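Local structure of cyclopenase asqI (Emericella nidulans, 5YY3) at residues P95-G100 with Q132-F137; D244-N249 with F267-S272; V423-V428 with N470-S475. The protein catalyses, as a zinc-dependent cyclopenase, the conversion of 4'-methoxycyclopenin into 4'-methoxyviridicatin in aspoquinolone biosynthesis, releasing methyl isocyanate. One frame throughout, in Å; residues are numbered along the deposited sequence.

Contact 1: P95-G100 with Q132-F137; sequences PKLEDG and QQRKIF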
loop_
_atom_site.group_PDB
_atom_site.type_symbol
_atom_site.label_atom_id
_atom_site.label_comp_id
_atom_site.label_asym_id
_atom_site.label_seq_id
_atom_site.Cartn_x
_atom_site.Cartn_y
_atom_site.Cartn_z
ATOM N N PRO A 95 -49.539 -16.035 -31.885
ATOM C CA PRO A 95 -49.422 -14.582 -31.725
ATOM C C PRO A 95 -49.502 -14.099 -30.270
ATOM O O PRO A 95 -49.120 -12.960 -30.002
ATOM C CB PRO A 95 -50.616 -14.062 -32.531
ATOM C CG PRO A 95 -51.647 -15.126 -32.342
ATOM C CD PRO A 95 -50.888 -16.424 -32.347
ATOM N N LYS A 96 -49.990 -14.931 -29.356
ATOM C CA LYS A 96 -50.189 -14.486 -27.977
ATOM C C LYS A 96 -49.244 -15.155 -26.984
ATOM O O LYS A 96 -48.725 -16.242 -27.233
ATOM C CB LYS A 96 -51.641 -14.719 -27.546
ATOM C CG LYS A 96 -52.607 -13.666 -28.082
ATOM C CD LYS A 96 -53.281 -12.926 -26.934
ATOM C CE LYS A 96 -53.855 -11.579 -27.377
ATOM N NZ LYS A 96 -53.947 -10.631 -26.226
ATOM N N LEU A 97 -49.034 -14.482 -25.854
ATOM C CA LEU A 97 -48.145 -14.953 -24.797
ATOM C C LEU A 97 -48.460 -16.347 -24.304
ATOM O O LEU A 97 -47.553 -17.148 -24.102
ATOM C CB LEU A 97 -48.186 -14.004 -23.602
ATOM C CG LEU A 97 -47.351 -12.735 -23.720
ATOM C CD1 LEU A 97 -47.023 -12.174 -22.331
ATOM C CD2 LEU A 97 -46.088 -13.011 -24.528
ATOM N N GLU A 98 -49.737 -16.634 -24.083
ATOM C CA GLU A 98 -50.118 -17.942 -23.557
ATOM C C GLU A 98 -49.743 -19.042 -24.540
ATOM O O GLU A 98 -49.560 -20.195 -24.146
ATOM C CB GLU A 98 -51.617 -18.004 -23.227
ATOM C CG GLU A 98 -52.436 -16.860 -23.774
ATOM C CD GLU A 98 -52.398 -15.653 -22.872
ATOM O OE1 GLU A 98 -52.807 -15.768 -21.697
ATOM O OE2 GLU A 98 -51.943 -14.589 -23.331
ATOM N N ASP A 99 -49.613 -18.683 -25.815
ATOM C CA ASP A 99 -49.120 -19.628 -26.813
ATOM C C ASP A 99 -47.649 -19.979 -26.526
ATOM O O ASP A 99 -47.303 -21.156 -26.390
ATOM C CB ASP A 99 -49.286 -19.070 -28.234
ATOM C CG ASP A 99 -50.746 -18.932 -28.642
ATOM O OD1 ASP A 99 -51.535 -19.830 -28.279
ATOM O OD2 ASP A 99 -51.105 -17.943 -29.331
ATOM N N GLY A 100 -46.794 -18.966 -26.419
ATOM C CA GLY A 100 -45.380 -19.192 -26.165
ATOM C C GLY A 100 -45.158 -19.954 -24.873
ATOM O O GLY A 100 -44.326 -20.857 -24.794
ATOM N N GLN A 132 -45.040 -6.959 -24.848
ATOM C CA GLN A 132 -44.709 -5.549 -24.689
ATOM C C GLN A 132 -45.936 -4.715 -24.368
ATOM O O GLN A 132 -45.913 -3.906 -23.438
ATOM C CB GLN A 132 -44.038 -5.020 -25.947
ATOM C CG GLN A 132 -42.723 -5.698 -26.228
ATOM C CD GLN A 132 -42.233 -5.388 -27.600
ATOM O OE1 GLN A 132 -42.812 -4.550 -28.291
ATOM N NE2 GLN A 132 -41.167 -6.057 -28.018
ATOM N N GLN A 133 -47.008 -4.928 -25.129
ATOM C CA GLN A 133 -48.242 -4.174 -24.928
ATOM C C GLN A 133 -48.927 -4.584 -23.617
ATOM O O GLN A 133 -49.580 -3.765 -22.972
ATOM C CB GLN A 133 -49.182 -4.350 -26.134
ATOM C CG GLN A 133 -49.791 -5.741 -26.269
ATOM C CD GLN A 133 -50.576 -5.935 -27.564
ATOM O OE1 GLN A 133 -50.104 -5.593 -28.658
ATOM N NE2 GLN A 133 -51.780 -6.491 -27.443
ATOM N N ARG A 134 -48.751 -5.840 -23.216
ATOM C CA ARG A 134 -49.296 -6.329 -21.949
ATOM C C ARG A 134 -48.354 -6.048 -20.783
ATOM O O ARG A 134 -48.538 -6.576 -19.685
ATOM C CB ARG A 134 -49.581 -7.832 -22.028
ATOM C CG ARG A 134 -50.714 -8.181 -22.980
ATOM C CD ARG A 134 -50.813 -9.676 -23.248
ATOM N NE ARG A 134 -51.097 -10.466 -22.051
ATOM C CZ ARG A 134 -51.550 -11.716 -22.087
ATOM N NH1 ARG A 134 -51.786 -12.382 -20.966
ATOM N NH2 ARG A 134 -51.780 -12.295 -23.256
ATOM N N LYS A 135 -47.345 -5.216 -21.045
ATOM C CA LYS A 135 -46.291 -4.861 -20.091
ATOM C C LYS A 135 -45.777 -6.066 -19.289
ATOM O O LYS A 135 -45.417 -5.939 -18.118
ATOM C CB LYS A 135 -46.773 -3.729 -19.148
ATOM C CG LYS A 135 -47.897 -4.094 -18.159
ATOM C CD LYS A 135 -48.577 -2.860 -17.549
ATOM C CE LYS A 135 -49.020 -3.110 -16.102
ATOM N NZ LYS A 135 -49.881 -2.001 -15.609
ATOM N N ILE A 136 -45.736 -7.240 -19.926
ATOM C CA ILE A 136 -45.154 -8.429 -19.299
ATOM C C ILE A 136 -43.690 -8.572 -19.713
ATOM O O ILE A 136 -43.352 -8.543 -20.903
ATOM C CB ILE A 136 -45.927 -9.713 -19.644
ATOM C CG1 ILE A 136 -47.287 -9.706 -18.942
ATOM C CG2 ILE A 136 -45.139 -10.935 -19.211
ATOM C CD1 ILE A 136 -48.105 -10.964 -19.155
ATOM N N PHE A 137 -42.822 -8.695 -18.715
ATOM C CA PHE A 137 -41.390 -8.529 -18.920
ATOM C C PHE A 137 -40.621 -9.736 -18.436
ATOM O O PHE A 137 -41.114 -10.472 -17.590
ATOM C CB PHE A 137 -40.904 -7.282 -18.193
ATOM C CG PHE A 137 -41.527 -6.020 -18.689
ATOM C CD1 PHE A 137 -41.567 -5.742 -20.044
ATOM C CD2 PHE A 137 -42.083 -5.110 -17.795
ATOM C CE1 PHE A 137 -42.149 -4.578 -20.501
ATOM C CE2 PHE A 137 -42.662 -3.942 -18.247
ATOM C CZ PHE A 137 -42.698 -3.677 -19.600
#
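R134 reaches from a Schellman motif, which ends helix 129-133, to the first turn of helix 97-109, where it meets E98 in a salt bridge. K135, with its positive phi of 42°, is the C-prime residue of that motif: K135 N bonds Q132 O, and I136 N bonds A131 O. The carboxylate of E98 meets the guanidinium edge on, the two planes only 19° apart. R134 NH2 donates to E98 OE2, though the modelled separation of 2.3 Å between these two atoms is doubtful. With the arginine chain bent at chi3 (62°), L97 CB sits over one face of the guanidinium, toward its rim, 4.0 Å from R134 NH2. K96 crosses R134 at about a right angle, its CD 4.0 Å from R134 NH2 near the guanidinium plane. D130 is a second salt-bridge partner of R134 NH2 and also accepts a hydrogen bond from L97 N. K96 NZ, in a long, weak ion pair with D130, lies 4.0 Å from R134 NH2, and the two positive groups thus gather round the D130 and E98 carboxylates. K96 holds the N-cap position of helix 97-109. K96 N donates to D99 OD2 (3.2 Å), the half of a capping box made by the third helical residue; a lysine side chain does not supply the other half. Beside the salt bridge, L97 and I136 slide past each other in opposite directions, and V53 of helix 53-61 touches both. This apolar pair closes most tightly where L97 CD1 comes 3.6 Å from I136 CD1.

Contact 2: D244-N249 with F267-S272; sequences DDFLEN and FSTWYS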
loop_
_atom_site.group_PDB
_atom_site.type_symbol
_atom_site.label_atom_id
_atom_site.label_comp_id
_atom_site.label_asym_id
_atom_site.label_seq_id
_atom_site.Cartn_x
_atom_site.Cartn_y
_atom_site.Cartn_z
ATOM N N ASP A 244 -2.256 -15.261 -25.917
ATOM C CA ASP A 244 -1.458 -16.121 -25.054
ATOM C C ASP A 244 -1.119 -15.413 -23.749
ATOM O O ASP A 244 -0.093 -15.678 -23.127
ATOM C CB ASP A 244 -0.177 -16.549 -25.767
ATOM C CG ASP A 244 0.654 -15.359 -26.220
ATOM O OD1 ASP A 244 0.089 -14.239 -26.297
ATOM O OD2 ASP A 244 1.860 -15.540 -26.514
ATOM N N ASP A 245 -1.986 -14.503 -23.335
ATOM C CA ASP A 245 -1.692 -13.685 -22.169
ATOM C C ASP A 245 -2.095 -14.388 -20.874
ATOM O O ASP A 245 -2.845 -15.377 -20.873
ATOM C CB ASP A 245 -2.396 -12.333 -22.275
ATOM C CG ASP A 245 -1.710 -11.246 -21.470
ATOM O OD1 ASP A 245 -0.763 -11.578 -20.715
ATOM O OD2 ASP A 245 -2.128 -10.066 -21.585
ATOM N N PHE A 246 -1.577 -13.862 -19.771
ATOM C CA PHE A 246 -1.932 -14.356 -18.466
ATOM C C PHE A 246 -2.961 -13.441 -17.825
ATOM O O PHE A 246 -2.979 -12.248 -18.077
ATOM C CB PHE A 246 -0.695 -14.455 -17.579
ATOM C CG PHE A 246 0.291 -15.510 -18.013
ATOM C CD1 PHE A 246 0.135 -16.831 -17.616
ATOM C CD2 PHE A 246 1.402 -15.172 -18.763
ATOM C CE1 PHE A 246 1.052 -17.812 -17.996
ATOM C CE2 PHE A 246 2.334 -16.142 -19.138
ATOM C CZ PHE A 246 2.155 -17.463 -18.755
ATOM N N LEU A 247 -3.829 -14.018 -17.010
ATOM C CA LEU A 247 -4.652 -13.262 -16.088
ATOM C C LEU A 247 -3.992 -13.338 -14.709
ATOM O O LEU A 247 -4.243 -14.266 -13.950
ATOM C CB LEU A 247 -6.066 -13.835 -16.050
ATOM C CG LEU A 247 -6.933 -13.615 -17.292
ATOM C CD1 LEU A 247 -8.021 -14.646 -17.345
ATOM C CD2 LEU A 247 -7.536 -12.222 -17.252
ATOM N N GLU A 248 -3.148 -12.375 -14.369
ATOM C CA GLU A 248 -2.273 -12.581 -13.222
ATOM C C GLU A 248 -2.930 -12.460 -11.839
ATOM O O GLU A 248 -2.321 -12.857 -10.843
ATOM C CB GLU A 248 -1.082 -11.619 -13.302
ATOM C CG GLU A 248 -1.447 -10.159 -13.265
ATOM C CD GLU A 248 -1.282 -9.497 -14.621
ATOM O OE1 GLU A 248 -1.825 -10.038 -15.610
ATOM O OE2 GLU A 248 -0.615 -8.433 -14.702
ATOM N N ASN A 249 -4.154 -11.944 -11.760
ATOM C CA ASN A 249 -4.772 -11.757 -10.449
ATOM C C ASN A 249 -5.787 -12.814 -10.020
ATOM O O ASN A 249 -6.044 -12.991 -8.816
ATOM C CB ASN A 249 -5.428 -10.389 -10.385
ATOM C CG ASN A 249 -4.410 -9.294 -10.306
ATOM O OD1 ASN A 249 -3.425 -9.415 -9.583
ATOM N ND2 ASN A 249 -4.597 -8.248 -11.093
ATOM N N PHE A 267 -2.814 -16.195 -12.781
ATOM C CA PHE A 267 -2.074 -16.651 -13.959
ATOM C C PHE A 267 -2.770 -17.785 -14.715
ATOM O O PHE A 267 -2.121 -18.639 -15.293
ATOM C CB PHE A 267 -0.648 -17.051 -13.556
ATOM C CG PHE A 267 0.161 -15.895 -13.028
ATOM C CD1 PHE A 267 0.118 -15.559 -11.681
ATOM C CD2 PHE A 267 0.930 -15.119 -13.884
ATOM C CE1 PHE A 267 0.843 -14.473 -11.187
ATOM C CE2 PHE A 267 1.661 -14.044 -13.397
ATOM C CZ PHE A 267 1.613 -13.713 -12.042
ATOM N N SER A 268 -4.097 -17.772 -14.723
ATOM C CA SER A 268 -4.866 -18.598 -15.654
ATOM C C SER A 268 -4.659 -18.103 -17.078
ATOM O O SER A 268 -4.322 -16.935 -17.292
ATOM C CB SER A 268 -6.360 -18.571 -15.294
ATOM O OG SER A 268 -6.571 -19.133 -14.002
ATOM N N THR A 269 -4.839 -18.985 -18.055
ATOM C CA THR A 269 -4.746 -18.608 -19.468
ATOM C C THR A 269 -5.830 -19.295 -20.272
ATOM O O THR A 269 -6.500 -20.197 -19.771
ATOM C CB THR A 269 -3.405 -19.007 -20.106
ATOM O OG1 THR A 269 -3.344 -20.440 -20.216
ATOM C CG2 THR A 269 -2.232 -18.494 -19.298
ATOM N N TRP A 270 -6.005 -18.881 -21.522
ATOM C CA TRP A 270 -6.762 -19.699 -22.470
ATOM C C TRP A 270 -6.073 -21.050 -22.606
ATOM O O TRP A 270 -4.855 -21.166 -22.386
ATOM C CB TRP A 270 -6.858 -19.036 -23.842
ATOM C CG TRP A 270 -7.878 -17.926 -23.950
ATOM C CD1 TRP A 270 -8.625 -17.386 -22.945
ATOM C CD2 TRP A 270 -8.261 -17.244 -25.148
ATOM N NE1 TRP A 270 -9.453 -16.407 -23.447
ATOM C CE2 TRP A 270 -9.242 -16.298 -24.797
ATOM C CE3 TRP A 270 -7.859 -17.337 -26.487
ATOM C CZ2 TRP A 270 -9.844 -15.454 -25.742
ATOM C CZ3 TRP A 270 -8.447 -16.497 -27.418
ATOM C CH2 TRP A 270 -9.428 -15.562 -27.042
ATOM N N TYR A 271 -6.837 -22.074 -22.954
ATOM C CA TYR A 271 -6.218 -23.318 -23.372
ATOM C C TYR A 271 -5.799 -23.140 -24.804
ATOM O O TYR A 271 -6.587 -22.638 -25.624
ATOM C CB TYR A 271 -7.169 -24.500 -23.229
ATOM C CG TYR A 271 -7.358 -24.923 -21.801
ATOM C CD1 TYR A 271 -8.336 -24.339 -21.010
ATOM C CD2 TYR A 271 -6.540 -25.903 -21.230
ATOM C CE1 TYR A 271 -8.507 -24.724 -19.686
ATOM C CE2 TYR A 271 -6.694 -26.291 -19.905
ATOM C CZ TYR A 271 -7.679 -25.705 -19.138
ATOM O OH TYR A 271 -7.839 -26.093 -17.824
ATOM N N SER A 272 -4.558 -23.523 -25.097
ATOM C CA SER A 272 -4.032 -23.536 -26.462
ATOM C C SER A 272 -4.966 -24.244 -27.425
ATOM O O SER A 272 -5.326 -23.694 -28.469
ATOM C CB SER A 272 -2.662 -24.212 -26.512
ATOM O OG SER A 272 -1.644 -23.290 -26.186
HETATM O O HOH W 1 -4.186 -17.138 -22.688
#
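L247 faces both F267 and S268, which defines a G1 beta bulge in the irregular chain between helices 210-231 and 288-304, part of the region related to the copper-containing domain of hemocyanins. L247 N donates to S268 O at 3.0 Å with an almost straight angle of 171°. The return bond, F267 N to L247 O, is 2.7 Å long but bent to 131°, its donor standing above the carbonyl plane; F267 has the positive phi (62°) expected at this bulge position. Side chains pack around that backbone link. E248 CB lies over one face of the F267 ring, 3.8 Å from its centroid, a CH-pi contact. The F246 ring turns its edge to F267 O, while the T269 side chain lies beside F246, pointing the same way, with T269 CG2 3.3 Å from F246 CD1. Both phenylalanines also pack on D499 of the second subunit. Beyond the bridge, one water joins the two segments, donating to D245 O and accepting from W270 N. Further out, D245 OD1 accepts F246 N, while D245 OD2 forms salt bridges with R395 and R238; R238 also makes one to E248 OE2. L247 rests on M366 of helix 355-367 and on C392 of helix 391-410, and W270 reaches L291 of helix 288-304.

Contact 3: V423-V428 with N470-S475; sequences VLSNLV and NVQVKS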
loop_
_atom_site.group_PDB
_atom_site.type_symbol
_atom_site.label_atom_id
_atom_site.label_comp_id
_atom_site.label_asym_id
_atom_site.label_seq_id
_atom_site.Cartn_x
_atom_site.Cartn_y
_atom_site.Cartn_z
ATOM N N VAL A 423 -24.966 29.304 -31.508
ATOM C CA VAL A 423 -23.774 29.571 -30.718
ATOM C C VAL A 423 -24.003 29.041 -29.326
ATOM O O VAL A 423 -24.969 29.448 -28.669
ATOM C CB VAL A 423 -23.440 31.074 -30.650
ATOM C CG1 VAL A 423 -22.336 31.331 -29.626
ATOM C CG2 VAL A 423 -23.036 31.596 -32.029
ATOM N N LEU A 424 -23.137 28.124 -28.886
ATOM C CA LEU A 424 -23.194 27.606 -27.520
ATOM C C LEU A 424 -22.242 28.358 -26.608
ATOM O O LEU A 424 -21.151 28.753 -27.020
ATOM C CB LEU A 424 -22.845 26.106 -27.467
ATOM C CG LEU A 424 -23.806 25.094 -28.096
ATOM C CD1 LEU A 424 -23.453 23.646 -27.702
ATOM C CD2 LEU A 424 -25.247 25.423 -27.734
ATOM N N SER A 425 -22.639 28.520 -25.354
ATOM C CA SER A 425 -21.762 29.133 -24.357
ATOM C C SER A 425 -22.210 28.728 -22.967
ATOM O O SER A 425 -23.305 28.196 -22.792
ATOM C CB SER A 425 -21.756 30.662 -24.483
ATOM O OG SER A 425 -22.970 31.199 -23.994
ATOM N N ASN A 426 -21.357 28.967 -21.985
ATOM C CA ASN A 426 -21.742 28.843 -20.583
ATOM C C ASN A 426 -22.217 27.459 -20.173
ATOM O O ASN A 426 -23.233 27.318 -19.501
ATOM C CB ASN A 426 -22.834 29.866 -20.243
ATOM C CG ASN A 426 -22.291 31.286 -20.127
ATOM O OD1 ASN A 426 -22.727 32.190 -20.830
ATOM N ND2 ASN A 426 -21.343 31.480 -19.240
ATOM N N LEU A 427 -21.476 26.433 -20.561
ATOM C CA LEU A 427 -21.817 25.083 -20.149
ATOM C C LEU A 427 -21.519 24.915 -18.664
ATOM O O LEU A 427 -20.430 25.244 -18.205
ATOM C CB LEU A 427 -21.034 24.052 -20.975
ATOM C CG LEU A 427 -21.243 22.580 -20.621
ATOM C CD1 LEU A 427 -22.708 22.214 -20.788
ATOM C CD2 LEU A 427 -20.358 21.690 -21.494
ATOM N N VAL A 428 -22.492 24.417 -17.913
ATOM C CA VAL A 428 -22.297 24.173 -16.500
ATOM C C VAL A 428 -22.791 22.759 -16.097
ATOM O O VAL A 428 -23.822 22.288 -16.587
ATOM C CB VAL A 428 -23.019 25.255 -15.644
ATOM C CG1 VAL A 428 -22.797 25.014 -14.178
ATOM C CG2 VAL A 428 -22.530 26.660 -16.007
ATOM N N ASN A 470 -26.596 22.569 -17.640
ATOM C CA ASN A 470 -27.261 23.542 -18.467
ATOM C C ASN A 470 -26.249 24.183 -19.401
ATOM O O ASN A 470 -25.029 24.056 -19.198
ATOM C CB ASN A 470 -28.000 24.582 -17.618
ATOM C CG ASN A 470 -27.105 25.261 -16.602
ATOM O OD1 ASN A 470 -26.328 26.157 -16.941
ATOM N ND2 ASN A 470 -27.226 24.855 -15.343
ATOM N N VAL A 471 -26.760 24.833 -20.445
ATOM C CA VAL A 471 -25.915 25.439 -21.449
ATOM C C VAL A 471 -26.712 26.559 -22.109
ATOM O O VAL A 471 -27.952 26.547 -22.133
ATOM C CB VAL A 471 -25.437 24.402 -22.502
ATOM C CG1 VAL A 471 -26.592 23.932 -23.344
ATOM C CG2 VAL A 471 -24.308 24.963 -23.402
ATOM N N GLN A 472 -25.999 27.548 -22.622
ATOM C CA GLN A 472 -26.649 28.669 -23.252
ATOM C C GLN A 472 -26.629 28.468 -24.762
ATOM O O GLN A 472 -25.592 28.130 -25.347
ATOM C CB GLN A 472 -25.957 29.959 -22.845
ATOM C CG GLN A 472 -26.728 31.209 -23.148
ATOM C CD GLN A 472 -26.036 32.442 -22.582
ATOM O OE1 GLN A 472 -25.620 32.454 -21.412
ATOM N NE2 GLN A 472 -25.887 33.473 -23.414
ATOM N N VAL A 473 -27.791 28.651 -25.387
ATOM C CA VAL A 473 -27.927 28.458 -26.825
ATOM C C VAL A 473 -28.511 29.715 -27.476
ATOM O O VAL A 473 -29.551 30.228 -27.040
ATOM C CB VAL A 473 -28.832 27.249 -27.138
ATOM C CG1 VAL A 473 -28.857 26.957 -28.634
ATOM C CG2 VAL A 473 -28.413 26.020 -26.316
ATOM N N LYS A 474 -27.852 30.213 -28.516
ATOM C CA LYS A 474 -28.371 31.365 -29.245
ATOM C C LYS A 474 -28.302 31.123 -30.745
ATOM O O LYS A 474 -27.284 30.670 -31.272
ATOM C CB LYS A 474 -27.610 32.643 -28.884
ATOM C CG LYS A 474 -28.200 33.898 -29.530
ATOM C CD LYS A 474 -27.525 35.156 -29.020
ATOM C CE LYS A 474 -28.114 36.410 -29.664
ATOM N NZ LYS A 474 -27.091 37.478 -29.728
ATOM N N SER A 475 -29.386 31.435 -31.444
ATOM C CA SER A 475 -29.448 31.088 -32.849
ATOM C C SER A 475 -28.546 31.973 -33.680
ATOM O O SER A 475 -28.185 33.081 -33.293
ATOM C CB SER A 475 -30.875 31.158 -33.375
ATOM O OG SER A 475 -30.904 30.831 -34.756
HETATM O O HOH W 2 -25.786 27.940 -18.622
#
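An antiparallel strand pair in the mixed sheet, with N470-S475 in the hemocyanin Ig-like family region, is broken by a beta bulge; V423-V428 and N470-S475 run at 169° to each other. Three hydrogen-bonded pairs fix the register: V423 with K474, S425 with Q472 and V428 with N470. At one end V423 N lies 2.7 Å from K474 O. At the other, N470 N lies 3.0 Å from V428 O. The register slips by one residue between S425 and V428, where N426 takes a positive phi of 60°. On the face bearing L424 and V473, these side chains lie side by side, L424 CD2 being 3.5 Å from V473 CG2. L427 crosses V471 obliquely; with CG anti to the backbone N (chi1 178°), its CD1 is carried to 3.9 Å from V471 CB. L424 and L427 continue onto C577 of strand 571-580 and T637 of strand 636-644. The face of S425 and Q472 is more polar: S425 OG touches Q472 CB at 3.4 Å, and V428 runs alongside N470, V428 CB lying 3.7 Å from N470 OD1. The chemistry thus has three parts: backbone bonds set the alignment on both sides of the bulge, aliphatic side chains join the pair to neighbouring strands, and a water donates to N470 OD1 and to N426 O, a bulge carbonyl that no backbone bond of this pair uses, consistent with water standing in for a ladder bond.

From the N terminus the three contacts follow in series; none nests within or crosses another. Contact 1 closes a largely helical loop of 31 residues that includes helix 114-127, tying two helix ends together at the surface. The chain then passes through helices 180-193 and 210-231, which carry the zinc ligands H186, H190 and H218. Contact 2 closes a 17-residue loop, joining two parts of the irregular chain between helices 210-231 and 288-304. Contact 3 comes last, spanning 41 residues and pairing strands 422-431 and 461-475 of the mixed sheet. Contacts 2 and 3 lie on opposite sides of the chain's centre, their own centres 50 Å apart.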